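Local structure of CalS10 (Micromonospora echinospora, 6UK5) at residues V25-Y30 / R93-G98; G168-R173 / V179-R184; E222-F227 / C232-V237. The protein probably transfers a methyl group from S-adenosylmethionine to an amino pentose during calicheamicin biosynthesis. All coordinates share one frame; numbering follows the deposited sequence.

Interaction 1: residues V25-Y30 / R93-G98; sequences VYEAAY and RHRLPG. With SAM (S-adenosylmethionine), chain D.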
loop_
_atom_site.group_PDB
_atom_site.type_symbol
_atom_site.label_atom_id
_atom_site.label_comp_id
_atom_site.label_asym_id
_atom_site.label_seq_id
_atom_site.Cartn_x
_atom_site.Cartn_y
_atom_site.Cartn_z
ATOM N N VAL A 25 -12.464 -6.127 0.170
ATOM C CA VAL A 25 -11.049 -6.239 -0.158
ATOM C C VAL A 25 -10.469 -7.589 0.220
ATOM O O VAL A 25 -9.293 -7.852 -0.078
ATOM C CB VAL A 25 -10.234 -5.117 0.514
ATOM C CG1 VAL A 25 -10.626 -3.759 -0.044
ATOM C CG2 VAL A 25 -10.430 -5.152 2.028
ATOM N N TYR A 26 -11.250 -8.457 0.861
ATOM C CA TYR A 26 -10.689 -9.661 1.464
ATOM C C TYR A 26 -10.076 -10.601 0.431
ATOM O O TYR A 26 -9.019 -11.193 0.679
ATOM C CB TYR A 26 -11.793 -10.359 2.263
ATOM C CG TYR A 26 -11.627 -11.845 2.425
ATOM C CD1 TYR A 26 -12.345 -12.732 1.636
ATOM C CD2 TYR A 26 -10.766 -12.363 3.377
ATOM C CE1 TYR A 26 -12.203 -14.095 1.785
ATOM C CE2 TYR A 26 -10.614 -13.723 3.532
ATOM C CZ TYR A 26 -11.337 -14.586 2.737
ATOM O OH TYR A 26 -11.189 -15.945 2.893
ATOM N N GLU A 27 -10.701 -10.739 -0.736
ATOM C CA GLU A 27 -10.173 -11.662 -1.738
ATOM C C GLU A 27 -8.978 -11.069 -2.479
ATOM O O GLU A 27 -8.004 -11.774 -2.765
ATOM C CB GLU A 27 -11.269 -12.061 -2.722
ATOM C CG GLU A 27 -12.587 -12.404 -2.058
ATOM C CD GLU A 27 -13.615 -12.912 -3.044
ATOM O OE1 GLU A 27 -13.331 -13.918 -3.733
ATOM O OE2 GLU A 27 -14.701 -12.297 -3.136
ATOM N N ALA A 28 -9.050 -9.777 -2.809
ATOM C CA ALA A 28 -7.956 -9.117 -3.512
ATOM C C ALA A 28 -6.604 -9.394 -2.866
ATOM O O ALA A 28 -5.610 -9.624 -3.564
ATOM C CB ALA A 28 -8.215 -7.609 -3.556
ATOM N N ALA A 29 -6.543 -9.375 -1.536
ATOM C CA ALA A 29 -5.258 -9.519 -0.862
ATOM C C ALA A 29 -4.679 -10.916 -1.050
ATOM O O ALA A 29 -3.530 -11.073 -1.481
ATOM C CB ALA A 29 -5.413 -9.203 0.627
ATOM N N TYR A 30 -5.461 -11.946 -0.733
ATOM C CA TYR A 30 -4.930 -13.304 -0.761
ATOM C C TYR A 30 -4.682 -13.788 -2.183
ATOM O O TYR A 30 -3.782 -14.608 -2.405
ATOM C CB TYR A 30 -5.890 -14.224 -0.013
ATOM C CG TYR A 30 -5.942 -13.893 1.461
ATOM C CD1 TYR A 30 -4.898 -14.229 2.312
ATOM C CD2 TYR A 30 -7.026 -13.207 1.993
ATOM C CE1 TYR A 30 -4.944 -13.910 3.659
ATOM C CE2 TYR A 30 -7.082 -12.884 3.335
ATOM C CZ TYR A 30 -6.038 -13.235 4.165
ATOM O OH TYR A 30 -6.091 -12.912 5.503
ATOM N N ARG A 93 -23.928 -14.148 -1.581
ATOM C CA ARG A 93 -25.137 -14.203 -2.398
ATOM C C ARG A 93 -24.932 -13.480 -3.722
ATOM O O ARG A 93 -25.338 -13.974 -4.780
ATOM C CB ARG A 93 -26.324 -13.612 -1.638
ATOM C CG ARG A 93 -26.732 -14.446 -0.437
ATOM C CD ARG A 93 -28.207 -14.806 -0.481
ATOM N NE ARG A 93 -28.621 -15.564 0.696
ATOM C CZ ARG A 93 -28.698 -15.070 1.927
ATOM N NH1 ARG A 93 -28.391 -13.802 2.163
ATOM N NH2 ARG A 93 -29.086 -15.851 2.926
ATOM N N HIS A 94 -24.307 -12.303 -3.676
ATOM C CA HIS A 94 -24.035 -11.546 -4.893
ATOM C C HIS A 94 -23.333 -12.420 -5.926
ATOM O O HIS A 94 -23.768 -12.516 -7.079
ATOM C CB HIS A 94 -23.193 -10.319 -4.542
ATOM C CG HIS A 94 -23.219 -9.240 -5.579
ATOM N ND1 HIS A 94 -23.380 -9.497 -6.924
ATOM C CD2 HIS A 94 -23.120 -7.895 -5.461
ATOM C CE1 HIS A 94 -23.368 -8.355 -7.591
ATOM N NE2 HIS A 94 -23.213 -7.370 -6.726
ATOM N N ARG A 95 -22.237 -13.069 -5.523
ATOM C CA ARG A 95 -21.478 -13.919 -6.435
ATOM C C ARG A 95 -22.220 -15.199 -6.800
ATOM O O ARG A 95 -21.937 -15.779 -7.854
ATOM C CB ARG A 95 -20.126 -14.248 -5.784
ATOM C CG ARG A 95 -19.496 -15.596 -6.142
ATOM C CD ARG A 95 -18.529 -16.042 -5.052
ATOM N NE ARG A 95 -17.545 -15.010 -4.749
ATOM C CZ ARG A 95 -16.369 -14.892 -5.356
ATOM N NH1 ARG A 95 -16.007 -15.745 -6.307
ATOM N NH2 ARG A 95 -15.548 -13.915 -5.008
ATOM N N LEU A 96 -23.152 -15.654 -5.964
ATOM C CA LEU A 96 -23.858 -16.923 -6.161
ATOM C C LEU A 96 -25.359 -16.671 -6.134
ATOM O O LEU A 96 -26.025 -16.919 -5.120
ATOM C CB LEU A 96 -23.437 -17.948 -5.105
ATOM C CG LEU A 96 -21.977 -18.395 -5.198
ATOM C CD1 LEU A 96 -21.545 -19.183 -3.978
ATOM C CD2 LEU A 96 -21.787 -19.243 -6.448
ATOM N N PRO A 97 -25.928 -16.173 -7.238
ATOM C CA PRO A 97 -27.364 -15.854 -7.251
ATOM C C PRO A 97 -28.273 -16.983 -6.782
ATOM O O PRO A 97 -29.015 -16.816 -5.807
ATOM C CB PRO A 97 -27.637 -15.497 -8.725
ATOM C CG PRO A 97 -26.347 -15.750 -9.474
ATOM C CD PRO A 97 -25.252 -15.717 -8.464
ATOM N N GLY A 98 -28.229 -18.130 -7.457
ATOM C CA GLY A 98 -29.202 -19.181 -7.220
ATOM C C GLY A 98 -28.816 -20.247 -6.215
ATOM O O GLY A 98 -29.221 -21.405 -6.356
HETATM N N SAM D . -14.163 -20.486 3.166
HETATM C CA SAM D . -13.799 -19.123 3.385
HETATM C C SAM D . -12.754 -18.617 2.343
HETATM O O SAM D . -11.767 -19.350 2.090
HETATM O OXT SAM D . -12.983 -17.498 1.840
HETATM C CB SAM D . -13.245 -18.952 4.806
HETATM C CG SAM D . -13.356 -17.483 5.177
HETATM S SD SAM D . -12.210 -17.252 6.553
HETATM C CE SAM D . -11.944 -15.489 6.467
HETATM C "C5'" SAM D . -13.194 -17.377 8.096
HETATM C "C4'" SAM D . -14.716 -17.205 8.012
HETATM O "O4'" SAM D . -15.320 -17.910 9.112
HETATM C "C3'" SAM D . -15.200 -15.755 8.103
HETATM O "O3'" SAM D . -15.741 -15.323 6.858
HETATM C "C2'" SAM D . -16.290 -15.772 9.192
HETATM O "O2'" SAM D . -17.483 -15.127 8.759
HETATM C "C1'" SAM D . -16.527 -17.263 9.436
HETATM N N9 SAM D . -16.870 -17.606 10.810
HETATM C C8 SAM D . -16.129 -17.374 11.941
HETATM N N7 SAM D . -16.654 -17.867 13.035
HETATM C C5 SAM D . -17.819 -18.473 12.597
HETATM C C6 SAM D . -18.823 -19.200 13.265
HETATM N N6 SAM D . -18.838 -19.405 14.586
HETATM N N1 SAM D . -19.832 -19.707 12.525
HETATM C C2 SAM D . -19.835 -19.486 11.207
HETATM N N3 SAM D . -18.954 -18.808 10.469
HETATM C C4 SAM D . -17.965 -18.325 11.227
#

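Interaction 2: residues G168-R173 / V179-R184; sequences GGDLVR and VARVSR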
loop_
_atom_site.group_PDB
_atom_site.type_symbol
_atom_site.label_atom_id
_atom_site.label_comp_id
_atom_site.label_asym_id
_atom_site.label_seq_id
_atom_site.Cartn_x
_atom_site.Cartn_y
_atom_site.Cartn_z
ATOM N N GLY A 168 3.331 -8.206 7.811
ATOM C CA GLY A 168 3.098 -8.334 6.392
ATOM C C GLY A 168 2.686 -6.993 5.799
ATOM O O GLY A 168 2.317 -6.072 6.511
ATOM N N GLY A 169 2.748 -6.908 4.469
ATOM C CA GLY A 169 2.371 -5.679 3.795
ATOM C C GLY A 169 1.944 -6.007 2.387
ATOM O O GLY A 169 2.550 -6.859 1.730
ATOM N N ASP A 170 0.892 -5.348 1.916
ATOM C CA ASP A 170 0.363 -5.610 0.590
ATOM C C ASP A 170 -0.134 -4.316 -0.022
ATOM O O ASP A 170 -0.741 -3.485 0.660
ATOM C CB ASP A 170 -0.793 -6.620 0.653
ATOM C CG ASP A 170 -0.375 -7.953 1.229
ATOM O OD1 ASP A 170 0.153 -8.790 0.466
ATOM O OD2 ASP A 170 -0.563 -8.156 2.448
ATOM N N LEU A 171 0.137 -4.149 -1.310
ATOM C CA LEU A 171 -0.381 -3.029 -2.083
ATOM C C LEU A 171 -0.888 -3.595 -3.400
ATOM O O LEU A 171 -0.088 -4.092 -4.198
ATOM C CB LEU A 171 0.693 -1.980 -2.355
ATOM C CG LEU A 171 0.194 -0.722 -3.079
ATOM C CD1 LEU A 171 -0.275 0.352 -2.090
ATOM C CD2 LEU A 171 1.211 -0.202 -4.075
ATOM N N VAL A 172 -2.193 -3.541 -3.639
ATOM C CA VAL A 172 -2.749 -3.904 -4.937
ATOM C C VAL A 172 -3.264 -2.614 -5.557
ATOM O O VAL A 172 -3.975 -1.848 -4.896
ATOM C CB VAL A 172 -3.867 -4.954 -4.829
ATOM C CG1 VAL A 172 -4.571 -5.114 -6.181
ATOM C CG2 VAL A 172 -3.312 -6.286 -4.350
ATOM N N ARG A 173 -2.912 -2.372 -6.816
ATOM C CA ARG A 173 -3.382 -1.197 -7.541
ATOM C C ARG A 173 -4.395 -1.680 -8.568
ATOM O O ARG A 173 -4.030 -2.351 -9.540
ATOM C CB ARG A 173 -2.243 -0.446 -8.230
ATOM C CG ARG A 173 -2.687 0.870 -8.890
ATOM C CD ARG A 173 -3.207 1.836 -7.808
ATOM N NE ARG A 173 -3.436 3.210 -8.253
ATOM C CZ ARG A 173 -4.515 3.619 -8.915
ATOM N NH1 ARG A 173 -5.480 2.766 -9.228
ATOM N NH2 ARG A 173 -4.635 4.889 -9.258
ATOM N N VAL A 179 -5.513 -0.425 -2.927
ATOM C CA VAL A 179 -5.731 -1.030 -1.622
ATOM C C VAL A 179 -4.373 -1.355 -1.018
ATOM O O VAL A 179 -3.603 -2.137 -1.588
ATOM C CB VAL A 179 -6.606 -2.288 -1.736
ATOM C CG1 VAL A 179 -6.852 -2.900 -0.370
ATOM C CG2 VAL A 179 -7.912 -1.946 -2.445
ATOM N N ALA A 180 -4.082 -0.748 0.129
ATOM C CA ALA A 180 -2.883 -1.025 0.902
ATOM C C ALA A 180 -3.261 -1.733 2.196
ATOM O O ALA A 180 -4.321 -1.477 2.776
ATOM C CB ALA A 180 -2.117 0.260 1.224
ATOM N N ARG A 181 -2.389 -2.632 2.642
ATOM C CA ARG A 181 -2.623 -3.355 3.881
ATOM C C ARG A 181 -1.303 -3.578 4.596
ATOM O O ARG A 181 -0.322 -4.001 3.976
ATOM C CB ARG A 181 -3.295 -4.709 3.645
ATOM C CG ARG A 181 -3.874 -5.298 4.924
ATOM C CD ARG A 181 -4.079 -6.790 4.819
ATOM N NE ARG A 181 -2.802 -7.494 4.778
ATOM C CZ ARG A 181 -2.670 -8.803 4.598
ATOM N NH1 ARG A 181 -3.745 -9.561 4.419
ATOM N NH2 ARG A 181 -1.462 -9.351 4.584
ATOM N N VAL A 182 -1.285 -3.292 5.894
ATOM C CA VAL A 182 -0.180 -3.651 6.772
ATOM C C VAL A 182 -0.762 -4.538 7.860
ATOM O O VAL A 182 -1.757 -4.173 8.496
ATOM C CB VAL A 182 0.497 -2.413 7.388
ATOM C CG1 VAL A 182 1.603 -2.837 8.353
ATOM C CG2 VAL A 182 1.027 -1.495 6.306
ATOM N N SER A 183 -0.151 -5.698 8.072
ATOM C CA SER A 183 -0.642 -6.647 9.055
ATOM C C SER A 183 0.452 -6.954 10.065
ATOM O O SER A 183 1.644 -6.777 9.802
ATOM C CB SER A 183 -1.118 -7.947 8.396
ATOM O OG SER A 183 -0.038 -8.656 7.818
ATOM N N ARG A 184 0.024 -7.414 11.233
ATOM C CA ARG A 184 0.953 -7.817 12.279
ATOM C C ARG A 184 0.296 -8.902 13.111
ATOM O O ARG A 184 -0.800 -8.705 13.644
ATOM C CB ARG A 184 1.332 -6.618 13.138
ATOM C CG ARG A 184 2.421 -6.876 14.139
ATOM C CD ARG A 184 2.658 -5.617 14.927
ATOM N NE ARG A 184 3.617 -5.820 16.003
ATOM C CZ ARG A 184 3.251 -6.188 17.230
ATOM N NH1 ARG A 184 1.969 -6.423 17.491
ATOM N NH2 ARG A 184 4.154 -6.349 18.186
#

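Interaction 3: residues E222-F227 / C232-V237; sequences EYDAAF and CESAYV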
loop_
_atom_site.group_PDB
_atom_site.type_symbol
_atom_site.label_atom_id
_atom_site.label_comp_id
_atom_site.label_asym_id
_atom_site.label_seq_id
_atom_site.Cartn_x
_atom_site.Cartn_y
_atom_site.Cartn_z
ATOM N N GLU A 222 -6.487 -33.240 19.567
ATOM C CA GLU A 222 -7.783 -32.623 19.827
ATOM C C GLU A 222 -8.734 -32.836 18.656
ATOM O O GLU A 222 -9.898 -33.207 18.848
ATOM C CB GLU A 222 -7.586 -31.138 20.126
ATOM C CG GLU A 222 -7.592 -30.830 21.619
ATOM C CD GLU A 222 -6.730 -29.632 21.971
ATOM O OE1 GLU A 222 -6.331 -28.888 21.051
ATOM O OE2 GLU A 222 -6.435 -29.446 23.171
ATOM N N TYR A 223 -8.258 -32.601 17.430
ATOM C CA TYR A 223 -9.073 -32.899 16.256
ATOM C C TYR A 223 -9.500 -34.362 16.246
ATOM O O TYR A 223 -10.689 -34.673 16.117
ATOM C CB TYR A 223 -8.307 -32.572 14.971
ATOM C CG TYR A 223 -8.041 -31.103 14.713
ATOM C CD1 TYR A 223 -9.086 -30.226 14.454
ATOM C CD2 TYR A 223 -6.745 -30.605 14.679
ATOM C CE1 TYR A 223 -8.850 -28.887 14.199
ATOM C CE2 TYR A 223 -6.499 -29.268 14.424
ATOM C CZ TYR A 223 -7.555 -28.413 14.183
ATOM O OH TYR A 223 -7.316 -27.081 13.928
ATOM N N ASP A 224 -8.535 -35.278 16.362
ATOM C CA ASP A 224 -8.856 -36.701 16.318
ATOM C C ASP A 224 -9.922 -37.060 17.346
ATOM O O ASP A 224 -10.798 -37.892 17.081
ATOM C CB ASP A 224 -7.593 -37.533 16.554
ATOM C CG ASP A 224 -6.687 -37.569 15.346
ATOM O OD1 ASP A 224 -7.176 -37.298 14.227
ATOM O OD2 ASP A 224 -5.490 -37.882 15.520
ATOM N N ALA A 225 -9.863 -36.439 18.527
ATOM C CA ALA A 225 -10.864 -36.704 19.555
ATOM C C ALA A 225 -12.209 -36.084 19.195
ATOM O O ALA A 225 -13.263 -36.658 19.489
ATOM C CB ALA A 225 -10.379 -36.182 20.908
ATOM N N ALA A 226 -12.195 -34.905 18.566
ATOM C CA ALA A 226 -13.451 -34.256 18.206
ATOM C C ALA A 226 -14.175 -35.018 17.101
ATOM O O ALA A 226 -15.403 -35.162 17.143
ATOM C CB ALA A 226 -13.187 -32.813 17.778
ATOM N N PHE A 227 -13.436 -35.513 16.105
ATOM C CA PHE A 227 -14.051 -36.337 15.070
ATOM C C PHE A 227 -14.656 -37.599 15.670
ATOM O O PHE A 227 -15.828 -37.912 15.437
ATOM C CB PHE A 227 -13.026 -36.703 13.998
ATOM C CG PHE A 227 -12.587 -35.547 13.150
ATOM C CD1 PHE A 227 -13.517 -34.734 12.524
ATOM C CD2 PHE A 227 -11.240 -35.287 12.961
ATOM C CE1 PHE A 227 -13.113 -33.677 11.735
ATOM C CE2 PHE A 227 -10.828 -34.230 12.172
ATOM C CZ PHE A 227 -11.766 -33.424 11.557
ATOM N N CYS A 232 -16.970 -40.065 13.593
ATOM C CA CYS A 232 -16.232 -39.976 12.342
ATOM C C CYS A 232 -14.862 -40.626 12.450
ATOM O O CYS A 232 -14.170 -40.486 13.463
ATOM C CB CYS A 232 -16.057 -38.518 11.909
ATOM S SG CYS A 232 -17.522 -37.771 11.167
ATOM N N GLU A 233 -14.489 -41.343 11.394
ATOM C CA GLU A 233 -13.145 -41.884 11.218
ATOM C C GLU A 233 -12.326 -40.878 10.422
ATOM O O GLU A 233 -12.694 -40.523 9.298
ATOM C CB GLU A 233 -13.227 -43.240 10.517
ATOM C CG GLU A 233 -13.393 -44.396 11.489
ATOM C CD GLU A 233 -14.158 -45.563 10.914
ATOM O OE1 GLU A 233 -14.415 -46.512 11.686
ATOM O OE2 GLU A 233 -14.521 -45.523 9.717
ATOM N N SER A 234 -11.222 -40.417 11.004
ATOM C CA SER A 234 -10.471 -39.288 10.481
ATOM C C SER A 234 -9.185 -39.739 9.804
ATOM O O SER A 234 -8.666 -40.830 10.052
ATOM C CB SER A 234 -10.136 -38.297 11.606
ATOM O OG SER A 234 -8.831 -38.517 12.117
ATOM N N ALA A 235 -8.674 -38.863 8.941
ATOM C CA ALA A 235 -7.374 -39.034 8.311
ATOM C C ALA A 235 -6.827 -37.649 7.997
ATOM O O ALA A 235 -7.581 -36.680 7.877
ATOM C CB ALA A 235 -7.464 -39.891 7.044
ATOM N N TYR A 236 -5.508 -37.561 7.860
ATOM C CA TYR A 236 -4.841 -36.281 7.669
ATOM C C TYR A 236 -3.973 -36.318 6.422
ATOM O O TYR A 236 -3.180 -37.245 6.237
ATOM C CB TYR A 236 -3.990 -35.916 8.892
ATOM C CG TYR A 236 -3.233 -34.623 8.726
ATOM C CD1 TYR A 236 -3.895 -33.405 8.737
ATOM C CD2 TYR A 236 -1.856 -34.618 8.564
ATOM C CE1 TYR A 236 -3.209 -32.216 8.582
ATOM C CE2 TYR A 236 -1.158 -33.437 8.411
ATOM C CZ TYR A 236 -1.838 -32.236 8.420
ATOM O OH TYR A 236 -1.144 -31.055 8.268
ATOM N N VAL A 237 -4.130 -35.305 5.572
ATOM C CA VAL A 237 -3.354 -35.159 4.347
ATOM C C VAL A 237 -2.267 -34.113 4.568
ATOM O O VAL A 237 -2.559 -32.930 4.785
ATOM C CB VAL A 237 -4.249 -34.783 3.156
ATOM C CG1 VAL A 237 -3.398 -34.506 1.925
ATOM C CG2 VAL A 237 -5.243 -35.896 2.868
#

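Interaction 1: residues V25-Y30 / R93-G98
The E27 carboxylate meets the R95 guanidinium at its NH2 corner, with OE2 lying in the guanidinium plane at its edge and OE1 approaching obliquely. The two planes are turned 47° apart, so this is not the flat, two-pronged pairing of an ideal carboxylate and guanidinium. Instead, one nitrogen serves both oxygens: E27 OE1 lies 2.6 Å from R95 NH2 in a salt bridge, and the hydrogen bond from R95 NH2 to E27 OE2, also 2.6 Å, is weak because it is bent to 128°. Beside this pair, the Y26 ring presents its hydroxyl edge to S-adenosylmethionine, whose carboxylate oxygen OXT lies in the ring plane.

The backbones stay far apart, since even the nearest CA atoms, those of E27 and R95, are 12.4 Å from each other. Long side chains suit such a gap. E27 runs extended beyond CG and arrives from one direction, while R95 comes from the other and bends at chi3 (-53°) to bring NH2 to the carboxylate.

Y26 donates through OH to SAM OXT at 2.6 Å, and its CE2 lies 3.7 Å from SAM CE, the methyl carbon on the sulfonium. A phenylalanine here would probably keep the ring beside that methyl but leave OXT without the tyrosine's hydrogen bond, so the carboxylate would be held less firmly. SAM is also hydrogen-bonded by W37 NE1, E83 OE2, D105 OD1 and M106 N.

Each member of the charged pair has a second partner, R31 for E27 OE1 and E70 for R95 NH1. A series of opposite charges, R31, E27, R95 and E70, thus links helix 20-32 to helices 86-95 and 67-73, next to the tyrosine that binds the cofactor's carboxylate.

Interaction 2: residues G168-R173 / V179-R184
A beta hairpin joins strand 165-174 to strand 177-188, and G168-R173 and V179-R184 are its paired arms, running antiparallel at 172° with their axes 4.6 Å apart. G168 with S183, D170 with R181 and V172 with V179 are hydrogen-bonded pairs, each with bonds in both directions; G169 with V182 and L171 with A180 are the non-hydrogen-bonded pairs between them. From the G168-S183 pair toward V172 the C=O...N angle widens, reaching 169° where V179 N donates to V172 O at 2.9 Å.

On one face, D170 and R181 lie side by side and point the same way. D170 OD2 sits over a face of the guanidinium, 2.6 Å from R181 NH2 in a salt bridge, with the two planes nearly perpendicular at 84°. The bend of R181 at chi3 turns its guanidinium across toward D170, and the short aspartate brings OD2 to that face. G168, lacking a side chain, leaves room on this side of the sheet for S183 OG, which lies 3.5 Å from G168 CA. On the face of L171 and A180, the leucine branch CD1 rests on A180 CB at 3.8 Å, a small methyl matched to a larger neighbour.

Strand 165-174 is outermost in its sheet within the chain, while strand 191-202 flanks strand 177-188 beyond the hairpin. D170 OD1 is also bridged to R33, and R181 NH1 to E196. The face of L171, A180 and V182 packs on G169, V182 and L199 of the second subunit, whereas helix 20-32 lies against the face carrying V179 and R181.

Interaction 3: residues E222-F227 / C232-V237
F227, on helix 220-229, and C232, opening strand 232-237, bring their CA atoms within 5.0 Å as the chain turns from helix to strand. The turn is closed by a hydrogen bond from C232 N to F227 O, 3.1 Å long and bent to 139°, the donor standing above the carbonyl plane. One turn back, the helix is regular, with F227 N bonded to Y223 O. This is a helix-to-edge-strand connection in the seven-stranded sheet of a class I, Rossmann-like methyltransferase, in strand order 3-2-1-4-5-7-6, with 232-237 outermost within the chain and antiparallel strand 246-251 beside it.

Beyond the turn, C232 and S234 start toward the helix, while E233 and A235 point away. F227 suits the helix side because its large apolar ring can fill the layer between helix and sheet: CG lies anti to the carbonyl carbon (chi1 -69°), which directs the ring toward strand 232-237, where it also reaches L151 and A249. Its CB is 4.1 Å from C232 CB, and the small, weakly polar cysteine accepts burial here, touching S142 and A249 as well. S234 is compact enough for its CB to come within 3.5 Å of F227 CD2, approaching the ring obliquely, and still leave its hydroxyl to turn to D224, at the more exposed side of the contact.

There, D224 extends from the helix turn before F227. Its OD2 is bridged to R220, and OD1 accepts a hydrogen bond from the serine hydroxyl: S234 OG lies 2.9 Å from D224 OD1, rising 39° out of the carboxylate plane.

How the interactions relate
The three contacts differ in how much backbone they use. Interaction 1 is a surface bridge made by long charged side chains alone, beside the cofactor; interaction 2 is a buried strand pairing knit by main-chain bonds; interaction 3 is intermediate, with one main-chain bond, an apolar centre and a serine-aspartate bond at its more exposed side. Interactions 1 and 2 touch, V25 CG1 meeting V179 CG1 at 3.9 Å, because helix 20-32 lies against the mostly antiparallel sheet that also contacts the second subunit. Interaction 3 lies on the opposite side of the chain's centre from both, about 16 Å from interaction 1 at the nearest atoms, at the far edge of the Rossmann-like sheet.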